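Local coordinates for protein phenylalanine hydroxylase (Colwellia psychrerythraea, PDB 2V27) that probably hydroxylates L-phenylalanine to L-tyrosine with molecular oxygen and tetrahydrobiopterin at a mononuclear iron site, the first step of phenylalanine breakdown, at residues Lys69-Ser74 / Gly126-Leu131. Residues are numbered along the deposited sequence; the frame is centred on the assembly and turned at random.
With FE (Fe (III) ion), chain E.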
ATOM      1  N   LYS B  69       5.775  -6.701  36.318  1.00 11.85           N
ATOM      2  CA  LYS B  69       6.138  -6.183  37.655  1.00 13.52           C
ATOM      3  C   LYS B  69       6.412  -4.701  37.675  1.00 12.58           C
ATOM      4  O   LYS B  69       6.119  -4.025  38.666  1.00 13.88           O
ATOM      5  CB  LYS B  69       7.293  -6.955  38.295  1.00 13.24           C
ATOM      6  CG  LYS B  69       8.695  -6.560  37.828  1.00 17.13           C
ATOM      7  CD  LYS B  69       9.710  -7.520  38.454  1.00 22.27           C
ATOM      8  CE  LYS B  69      11.107  -6.930  38.464  1.00 25.46           C
ATOM      9  NZ  LYS B  69      12.007  -8.058  38.918  1.00 26.94           N
ATOM     10  N   VAL B  70       6.938  -4.179  36.564  1.00 11.77           N
ATOM     11  CA  VAL B  70       7.245  -2.737  36.475  1.00 11.48           C
ATOM     12  C   VAL B  70       6.010  -1.934  36.058  1.00 11.70           C
ATOM     13  O   VAL B  70       5.743  -0.850  36.568  1.00 11.65           O
ATOM     14  CB  VAL B  70       8.393  -2.463  35.437  1.00 11.89           C
ATOM     15  CG1 VAL B  70       8.661  -0.960  35.305  1.00 13.79           C
ATOM     16  CG2 VAL B  70       9.680  -3.304  35.812  1.00 11.75           C
ATOM     17  N   LEU B  71       5.225  -2.492  35.130  1.00 11.17           N
ATOM     18  CA  LEU B  71       3.922  -1.853  34.823  1.00 11.66           C
ATOM     19  C   LEU B  71       3.030  -1.790  36.105  1.00 11.80           C
ATOM     20  O   LEU B  71       2.283  -0.839  36.324  1.00 11.19           O
ATOM     21  CB  LEU B  71       3.198  -2.643  33.740  1.00 11.85           C
ATOM     22  CG  LEU B  71       3.895  -2.715  32.361  1.00  9.15           C
ATOM     23  CD1 LEU B  71       2.956  -3.373  31.404  1.00 10.67           C
ATOM     24  CD2 LEU B  71       4.326  -1.331  31.898  1.00 11.42           C
ATOM     25  N   LYS B  72       3.098  -2.817  36.949  1.00 11.19           N
ATOM     26  CA  LYS B  72       2.221  -2.849  38.131  1.00 13.88           C
ATOM     27  C   LYS B  72       2.596  -1.703  39.075  1.00 12.98           C
ATOM     28  O   LYS B  72       1.695  -0.955  39.522  1.00 14.09           O
ATOM     29  CB  LYS B  72       2.343  -4.185  38.825  1.00 14.79           C
ATOM     30  CG  LYS B  72       1.378  -5.211  38.239  0.75 19.42           C
ATOM     31  CD  LYS B  72       1.682  -6.661  38.594  0.75 24.90           C
ATOM     32  CE  LYS B  72       0.767  -7.554  37.799  0.50 25.09           C
ATOM     33  NZ  LYS B  72       1.234  -8.945  37.850  1.00 29.82           N
ATOM     34  N   VAL B  73       3.894  -1.491  39.316  1.00 14.63           N
ATOM     35  CA  VAL B  73       4.278  -0.421  40.220  1.00 16.04           C
ATOM     36  C   VAL B  73       4.152   0.973  39.637  1.00 16.07           C
ATOM     37  O   VAL B  73       3.904   1.930  40.366  1.00 19.22           O
ATOM     38  CB  VAL B  73       5.686  -0.664  40.866  1.00 16.03           C
ATOM     39  CG1 VAL B  73       5.688  -1.999  41.587  1.00 14.86           C
ATOM     40  CG2 VAL B  73       6.785  -0.630  39.831  1.00 17.55           C
ATOM     41  N   SER B  74       4.250   1.112  38.319  1.00 14.99           N
ATOM     42  CA  SER B  74       4.175   2.461  37.717  1.00 14.68           C
ATOM     43  C   SER B  74       2.736   2.918  37.502  1.00 14.82           C
ATOM     44  O   SER B  74       2.374   4.037  37.857  1.00 16.52           O
ATOM     45  CB  SER B  74       4.974   2.543  36.389  1.00 14.91           C
ATOM     46  OG  SER B  74       4.616   1.447  35.550  1.00 17.83           O
ATOM     47  N   GLY B 126       7.364  -1.745  21.427  1.00  8.76           N
ATOM     48  CA  GLY B 126       6.571  -0.631  20.899  1.00  9.39           C
ATOM     49  C   GLY B 126       5.623   0.059  21.887  1.00  8.50           C
ATOM     50  O   GLY B 126       5.460   1.295  21.820  1.00  9.30           O
ATOM     51  N   HIS B 127       4.901  -0.744  22.711  1.00  8.81           N
ATOM     52  CA  HIS B 127       3.846  -0.196  23.597  1.00  9.14           C
ATOM     53  C   HIS B 127       4.189  -0.152  25.090  1.00 10.23           C
ATOM     54  O   HIS B 127       3.890   0.806  25.805  1.00 10.09           O
ATOM     55  CB  HIS B 127       2.521  -0.945  23.410  1.00 10.46           C
ATOM     56  CG  HIS B 127       1.908  -0.774  22.042  1.00 10.74           C
ATOM     57  ND1 HIS B 127       1.661   0.460  21.456  1.00 11.41           N
ATOM     58  CD2 HIS B 127       1.528  -1.702  21.134  1.00  9.21           C
ATOM     59  CE1 HIS B 127       1.133   0.273  20.255  1.00 12.65           C
ATOM     60  NE2 HIS B 127       1.055  -1.021  20.028  1.00 11.70           N
ATOM     61  N   CYS B 128       4.852  -1.196  25.579  1.00  8.68           N
ATOM     62  CA  CYS B 128       4.989  -1.315  27.029  1.00  9.36           C
ATOM     63  C   CYS B 128       5.776  -0.138  27.678  1.00  8.77           C
ATOM     64  O   CYS B 128       5.442   0.276  28.794  1.00 10.68           O
ATOM     65  CB  CYS B 128       5.579  -2.681  27.388  1.00  7.38           C
ATOM     66  SG  CYS B 128       4.331  -3.961  27.264  1.00 11.86           S
ATOM     67  N   PRO B 129       6.802   0.422  27.013  1.00  7.97           N
ATOM     68  CA  PRO B 129       7.437   1.545  27.717  1.00  8.64           C
ATOM     69  C   PRO B 129       6.473   2.722  28.015  1.00  9.83           C
ATOM     70  O   PRO B 129       6.588   3.387  29.071  1.00  8.74           O
ATOM     71  CB  PRO B 129       8.553   1.998  26.756  1.00  9.63           C
ATOM     72  CG  PRO B 129       8.862   0.763  25.950  1.00  8.48           C
ATOM     73  CD  PRO B 129       7.496   0.098  25.739  1.00  8.83           C
ATOM     74  N   LEU B 130       5.517   2.976  27.124  1.00  8.83           N
ATOM     75  CA  LEU B 130       4.551   4.021  27.399  1.00  7.48           C
ATOM     76  C   LEU B 130       3.450   3.649  28.397  1.00  7.38           C
ATOM     77  O   LEU B 130       2.806   4.543  28.971  1.00  7.66           O
ATOM     78  CB  LEU B 130       4.004   4.577  26.068  1.00  7.53           C
ATOM     79  CG  LEU B 130       5.022   5.528  25.438  1.00 10.21           C
ATOM     80  CD1 LEU B 130       4.629   5.694  23.939  1.00 12.52           C
ATOM     81  CD2 LEU B 130       5.055   6.862  26.121  1.00 12.83           C
ATOM     82  N   LEU B 131       3.267   2.331  28.630  1.00  8.40           N
ATOM     83  CA  LEU B 131       2.321   1.918  29.649  1.00  8.79           C
ATOM     84  C   LEU B 131       2.830   2.180  31.073  1.00 10.08           C
ATOM     85  O   LEU B 131       2.059   2.074  32.057  1.00 11.34           O
ATOM     86  CB  LEU B 131       1.892   0.447  29.483  1.00  9.94           C
ATOM     87  CG  LEU B 131       0.999   0.129  28.263  1.00 10.37           C
ATOM     88  CD1 LEU B 131       0.877  -1.407  28.044  1.00 11.67           C
ATOM     89  CD2 LEU B 131      -0.387   0.747  28.426  1.00  8.69           C
TER
HETATM   90 FE    FE E3008       0.290  -2.179  18.383  1.00 10.69          FE
HETATM   91  O   HOH W   1      -0.732  -3.466  16.838  1.00 21.08           O
HETATM   92  O   HOH W   2      -0.530  -3.681  19.591  1.00 13.87           O
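Val-70 O, gripped by two donors of Ser-74, lies on the flank of helix 64-75 from which Ser-74 and Leu-71 meet residues 128-131 of helix 120-131. Ser-74 N gives the ordinary helical bond, while Ser-74 OG folds back to Val-70 O at 2.8 Å from the opposite face of the carbonyl plane, at a bent C=O...O angle of 132°. That bond holds the hydroxyl to its own helix, and Ser-74 OG stays 4.4 Å from Leu-131 O, which instead accepts from Thr-75 OG1. Between the two helices the touching is van der Waals, and Leu-71 carries most of it. Its chi1 (-63°) sets CG anti to the carbonyl carbon, and chi2 (-173°) then settles where the methyls lie: CD2 is 3.7 Å from Cys-128 O and 3.9 Å from Leu-131 CB, while CD1 lies 4.4 Å from the SG of Cys-128 in a looser touch. Trp-77 and Cys-79 close around the same leucine. The axes of the two short segments approach to 10.0 Å, and the side chains of Leu-71, Leu-131 and Cys-128 meet between them. His-127 takes no part in this contact and binds the iron through NE2 at 2.1 Å, beside two waters, His-122 and Glu-167. The leucine contact thus packs helix 64-75 against the metal-bearing helix 120-131, whose two histidines, with a glutamate, form the facial triad of the aromatic amino acid hydroxylases.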